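Local coordinates for DUF2666 domain-containing protein (Pyrococcus furiosus, PDB 3V68) that is of unknown function but carries two DUF2666 family regions and probably binds double-stranded DNA, at residues V98-A103 / S241-K246; E203-I208 / S231-K236. One frame throughout, in Å; residues are numbered along the deposited sequence.

Interaction 1: residues V98-A103 / S241-K246; sequences VEVAKA and SKNLEK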
loop_
_atom_site.group_PDB
_atom_site.type_symbol
_atom_site.label_atom_id
_atom_site.label_comp_id
_atom_site.label_asym_id
_atom_site.label_seq_id
_atom_site.Cartn_x
_atom_site.Cartn_y
_atom_site.Cartn_z
ATOM N N VAL A 98 -12.968 -3.257 7.730
ATOM C CA VAL A 98 -12.701 -1.968 8.379
ATOM C C VAL A 98 -11.203 -1.646 8.387
ATOM O O VAL A 98 -10.807 -0.516 8.109
ATOM C CB VAL A 98 -13.309 -1.890 9.811
ATOM C CG1 VAL A 98 -12.743 -0.712 10.596
ATOM C CG2 VAL A 98 -14.826 -1.774 9.734
ATOM N N GLU A 99 -10.372 -2.645 8.678
ATOM C CA GLU A 99 -8.927 -2.436 8.666
ATOM C C GLU A 99 -8.403 -2.086 7.264
ATOM O O GLU A 99 -7.526 -1.225 7.116
ATOM C CB GLU A 99 -8.190 -3.649 9.236
ATOM C CG GLU A 99 -6.720 -3.362 9.536
ATOM C CD GLU A 99 -5.962 -4.555 10.087
ATOM O OE1 GLU A 99 -6.498 -5.686 10.083
ATOM O OE2 GLU A 99 -4.810 -4.350 10.524
ATOM N N VAL A 100 -8.956 -2.745 6.246
ATOM C CA VAL A 100 -8.642 -2.435 4.850
ATOM C C VAL A 100 -9.030 -0.995 4.504
ATOM O O VAL A 100 -8.213 -0.245 3.964
ATOM C CB VAL A 100 -9.320 -3.437 3.883
ATOM C CG1 VAL A 100 -9.217 -2.973 2.421
ATOM C CG2 VAL A 100 -8.693 -4.812 4.052
ATOM N N ALA A 101 -10.267 -0.619 4.829
ATOM C CA ALA A 101 -10.763 0.741 4.584
ATOM C C ALA A 101 -9.907 1.779 5.299
ATOM O O ALA A 101 -9.577 2.824 4.732
ATOM C CB ALA A 101 -12.224 0.865 5.011
ATOM N N LYS A 102 -9.534 1.476 6.540
ATOM C CA LYS A 102 -8.681 2.355 7.339
ATOM C C LYS A 102 -7.318 2.569 6.677
ATOM O O LYS A 102 -6.801 3.679 6.675
ATOM C CB LYS A 102 -8.509 1.776 8.742
ATOM C CG LYS A 102 -7.887 2.712 9.762
ATOM C CD LYS A 102 -7.770 1.979 11.088
ATOM C CE LYS A 102 -6.887 2.717 12.067
ATOM N NZ LYS A 102 -6.769 1.968 13.351
ATOM N N ALA A 103 -6.747 1.511 6.105
ATOM C CA ALA A 103 -5.464 1.614 5.403
ATOM C C ALA A 103 -5.563 2.484 4.153
ATOM O O ALA A 103 -4.635 3.229 3.839
ATOM C CB ALA A 103 -4.923 0.233 5.045
ATOM N N SER A 241 -3.317 -7.625 2.368
ATOM C CA SER A 241 -3.954 -8.543 1.424
ATOM C C SER A 241 -4.607 -9.717 2.149
ATOM O O SER A 241 -5.636 -10.218 1.705
ATOM C CB SER A 241 -2.953 -9.062 0.386
ATOM O OG SER A 241 -2.036 -9.966 0.978
ATOM N N LYS A 242 -4.010 -10.136 3.263
ATOM C CA LYS A 242 -4.530 -11.273 4.025
ATOM C C LYS A 242 -5.965 -11.040 4.506
ATOM O O LYS A 242 -6.749 -11.982 4.581
ATOM C CB LYS A 242 -3.593 -11.679 5.173
ATOM C CG LYS A 242 -3.464 -10.707 6.344
ATOM C CD LYS A 242 -2.569 -11.306 7.421
ATOM C CE LYS A 242 -2.632 -10.533 8.727
ATOM N NZ LYS A 242 -1.886 -11.241 9.808
ATOM N N ASN A 243 -6.310 -9.790 4.812
ATOM C CA ASN A 243 -7.683 -9.466 5.217
ATOM C C ASN A 243 -8.681 -9.778 4.108
ATOM O O ASN A 243 -9.757 -10.318 4.358
ATOM C CB ASN A 243 -7.810 -8.000 5.640
ATOM C CG ASN A 243 -7.087 -7.695 6.938
ATOM O OD1 ASN A 243 -6.020 -8.246 7.215
ATOM N ND2 ASN A 243 -7.655 -6.791 7.733
ATOM N N LEU A 244 -8.301 -9.457 2.875
ATOM C CA LEU A 244 -9.155 -9.685 1.722
ATOM C C LEU A 244 -9.193 -11.169 1.360
ATOM O O LEU A 244 -10.234 -11.686 0.958
ATOM C CB LEU A 244 -8.706 -8.821 0.535
ATOM C CG LEU A 244 -8.777 -7.301 0.751
ATOM C CD1 LEU A 244 -8.090 -6.551 -0.395
ATOM C CD2 LEU A 244 -10.221 -6.824 0.936
ATOM N N GLU A 245 -8.053 -11.840 1.535
ATOM C CA GLU A 245 -7.930 -13.287 1.361
ATOM C C GLU A 245 -8.891 -14.015 2.298
ATOM O O GLU A 245 -9.648 -14.887 1.864
ATOM C CB GLU A 245 -6.483 -13.715 1.638
ATOM C CG GLU A 245 -6.124 -15.151 1.250
ATOM C CD GLU A 245 -4.668 -15.489 1.560
ATOM O OE1 GLU A 245 -3.818 -14.566 1.573
ATOM O OE2 GLU A 245 -4.374 -16.682 1.789
ATOM N N LYS A 246 -8.868 -13.631 3.575
ATOM C CA LYS A 246 -9.723 -14.251 4.593
ATOM C C LYS A 246 -11.209 -13.986 4.345
ATOM O O LYS A 246 -12.041 -14.868 4.579
ATOM C CB LYS A 246 -9.308 -13.811 6.005
ATOM C CG LYS A 246 -10.059 -14.505 7.155
ATOM C CD LYS A 246 -9.802 -16.007 7.204
ATOM C CE LYS A 246 -10.764 -16.693 8.164
ATOM N NZ LYS A 246 -10.551 -18.166 8.218
HETATM O O HOH W 1 -4.159 -7.417 8.931
#
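V100 and E99 meet N243 and L244 where two helices, 91-110 and 241-248, pack nearly antiparallel; the axes of the short segments come within 9.6 Å at 146° between their N-to-C directions. The pair joins the first DUF2666 region of the chain to the second. Its close-packed part is apolar and buried: V100 CG2 rests 3.7 Å from N243 CB and 4.0 Å from L244 CD2. Being anti to the carbonyl carbon of V100, this CG2 branch reaches both residues. L48 and V239 also touch V100, and L161 and R165 of helix 160-181 pack on L244. The other side is polar and water-bridged, with E99 partly exposed. N243 ND2 donates to E99 OE1 over 2.8 Å and also binds the L96 carbonyl O. An ordered water donates to both E99 OE1 (3.1 Å) and N243 OD1 (2.7 Å); together these bonds probably fix which way the amide faces. E99 OE2 forms a salt bridge with K236. With an alanine here, N243 ND2 would probably keep the L96 carbonyl but lose its carboxylate acceptor, and K236 NZ would lose this partner. E99 OE1 lies 6° from the amide plane of N243, yet ND2 stands 42° out of the carboxylate plane.

Interaction 2: residues E203-I208 / S231-K236; sequences EEIKEI and SKLGLK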
loop_
_atom_site.group_PDB
_atom_site.type_symbol
_atom_site.label_atom_id
_atom_site.label_comp_id
_atom_site.label_asym_id
_atom_site.label_seq_id
_atom_site.Cartn_x
_atom_site.Cartn_y
_atom_site.Cartn_z
ATOM N N GLU A 203 0.429 14.238 23.134
ATOM C CA GLU A 203 1.809 14.523 23.525
ATOM C C GLU A 203 2.789 13.517 22.920
ATOM O O GLU A 203 3.848 13.901 22.422
ATOM C CB GLU A 203 1.970 14.600 25.056
ATOM C CG GLU A 203 1.427 13.409 25.853
ATOM C CD GLU A 203 0.025 13.636 26.408
ATOM O OE1 GLU A 203 -0.239 13.167 27.536
ATOM O OE2 GLU A 203 -0.810 14.278 25.731
ATOM N N GLU A 204 2.413 12.240 22.943
ATOM C CA GLU A 204 3.267 11.168 22.436
ATOM C C GLU A 204 3.298 11.118 20.908
ATOM O O GLU A 204 4.328 10.779 20.315
ATOM C CB GLU A 204 2.837 9.822 23.007
ATOM C CG GLU A 204 3.915 8.766 22.907
ATOM C CD GLU A 204 3.671 7.570 23.800
ATOM O OE1 GLU A 204 4.667 6.988 24.277
ATOM O OE2 GLU A 204 2.496 7.210 24.027
ATOM N N ILE A 205 2.170 11.447 20.280
ATOM C CA ILE A 205 2.105 11.605 18.826
ATOM C C ILE A 205 3.087 12.692 18.370
ATOM O O ILE A 205 3.847 12.498 17.419
ATOM C CB ILE A 205 0.657 11.915 18.346
ATOM C CG1 ILE A 205 -0.250 10.697 18.580
ATOM C CG2 ILE A 205 0.639 12.329 16.866
ATOM C CD1 ILE A 205 -1.742 10.951 18.356
ATOM N N LYS A 206 3.075 13.826 19.069
ATOM C CA LYS A 206 4.014 14.910 18.807
ATOM C C LYS A 206 5.465 14.422 18.897
ATOM O O LYS A 206 6.276 14.689 18.017
ATOM C CB LYS A 206 3.775 16.054 19.800
ATOM C CG LYS A 206 4.494 17.353 19.463
ATOM C CD LYS A 206 4.224 18.436 20.513
ATOM C CE LYS A 206 2.757 18.867 20.543
ATOM N NZ LYS A 206 2.487 19.860 21.630
ATOM N N GLU A 207 5.772 13.686 19.960
ATOM C CA GLU A 207 7.115 13.162 20.170
ATOM C C GLU A 207 7.564 12.193 19.075
ATOM O O GLU A 207 8.701 12.270 18.602
ATOM C CB GLU A 207 7.212 12.490 21.540
ATOM C CG GLU A 207 7.214 13.480 22.697
ATOM C CD GLU A 207 6.772 12.865 24.015
ATOM O OE1 GLU A 207 6.563 11.636 24.080
ATOM O OE2 GLU A 207 6.625 13.627 24.995
ATOM N N ILE A 208 6.676 11.289 18.669
ATOM C CA ILE A 208 7.074 10.287 17.683
ATOM C C ILE A 208 7.220 10.877 16.276
ATOM O O ILE A 208 8.091 10.462 15.510
ATOM C CB ILE A 208 6.193 8.996 17.721
ATOM C CG1 ILE A 208 6.967 7.820 17.098
ATOM C CG2 ILE A 208 4.817 9.214 17.079
ATOM C CD1 ILE A 208 6.241 6.479 17.104
ATOM N N SER A 231 3.133 2.514 12.476
ATOM C CA SER A 231 2.795 1.226 13.092
ATOM C C SER A 231 2.624 1.336 14.610
ATOM O O SER A 231 1.846 0.583 15.208
ATOM C CB SER A 231 3.838 0.161 12.742
ATOM O OG SER A 231 4.961 0.237 13.598
ATOM N N LYS A 232 3.336 2.280 15.224
ATOM C CA LYS A 232 3.262 2.473 16.675
ATOM C C LYS A 232 1.915 3.052 17.103
ATOM O O LYS A 232 1.538 2.965 18.271
ATOM C CB LYS A 232 4.413 3.355 17.180
ATOM C CG LYS A 232 5.812 2.811 16.910
ATOM C CD LYS A 232 6.003 1.390 17.444
ATOM C CE LYS A 232 7.443 0.928 17.285
ATOM N NZ LYS A 232 7.570 -0.555 17.445
ATOM N N LEU A 233 1.211 3.656 16.147
ATOM C CA LEU A 233 -0.143 4.166 16.358
ATOM C C LEU A 233 -1.207 3.173 15.891
ATOM O O LEU A 233 -2.408 3.444 15.996
ATOM C CB LEU A 233 -0.326 5.494 15.615
ATOM C CG LEU A 233 0.223 6.790 16.223
ATOM C CD1 LEU A 233 1.743 6.847 16.157
ATOM C CD2 LEU A 233 -0.381 7.982 15.499
ATOM N N GLY A 234 -0.768 2.030 15.369
ATOM C CA GLY A 234 -1.670 1.021 14.816
ATOM C C GLY A 234 -2.186 1.406 13.443
ATOM O O GLY A 234 -3.236 0.924 13.004
ATOM N N LEU A 235 -1.453 2.285 12.766
ATOM C CA LEU A 235 -1.846 2.745 11.441
ATOM C C LEU A 235 -1.044 2.058 10.348
ATOM O O LEU A 235 0.135 1.748 10.530
ATOM C CB LEU A 235 -1.681 4.264 11.332
ATOM C CG LEU A 235 -2.596 5.134 12.203
ATOM C CD1 LEU A 235 -2.174 6.591 12.136
ATOM C CD2 LEU A 235 -4.072 4.985 11.828
ATOM N N LYS A 236 -1.696 1.826 9.210
ATOM C CA LYS A 236 -1.060 1.196 8.053
ATOM C C LYS A 236 -1.326 2.023 6.814
ATOM O O LYS A 236 -2.383 2.639 6.701
ATOM C CB LYS A 236 -1.620 -0.209 7.830
ATOM C CG LYS A 236 -1.294 -1.210 8.918
ATOM C CD LYS A 236 -2.031 -2.510 8.663
ATOM C CE LYS A 236 -1.554 -3.617 9.585
ATOM N NZ LYS A 236 -2.184 -4.921 9.231
#
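I208 and I205 meet K232 and L233 through apolar contacts alone, and the 160 Å² buried between the segments comes from these four residues. I208 supplies two separate tips. Its CD1, carried out by a CG1 that stands anti to the backbone N (chi1 -158°), lies 3.6 Å from K232 CB and 3.7 Å from K232 CG, so the lysine takes part through the root of its chain. The I208 CG2 branch sits 4.0 Å from L233 CD1, the two side chains running antiparallel alongside each other. The other leucine methyl, L233 CD2, is 4.1 Å from I205 CG1, and here the side chains lie roughly perpendicular. L233 thus straddles two residues about one helical turn apart. Backbone bonding shapes the partner segment: a type I beta turn from S231 to G234, closed by G234 N to S231 O at 3.0 Å, belongs to a Schellman motif at the end of helix 219-231, with G234 at positive phi (77°). Electrostatic pairing lies outside the apolar patch: a bend at chi2 (-54°) helps turn the K232 chain away from I208, and its NZ forms a salt bridge with E228 OE2. F193 and F196 also touch I208, whereas L70 of helix 66-73 packs on L233.

In the fold
The centres of the two contacts are about 21 Å apart, and interaction 2 is nested along the chain inside the loop that interaction 1 closes. Interaction 1 lies nearer the middle of the molecule, its centre about 11 Å from the chain centre against about 19 Å for interaction 2. They are joined directly where the chain leaving the Schellman turn touches helix 91-110: K236 NZ pairs with E99 OE2 at 3.0 Å, K102 CE packs on L235 CD2 at 3.6 Å, and A103 CB lies 3.9 Å from K236 O. The segment 231-236 therefore links helix 202-213 to helix 91-110 before the chain enters helix 241-248.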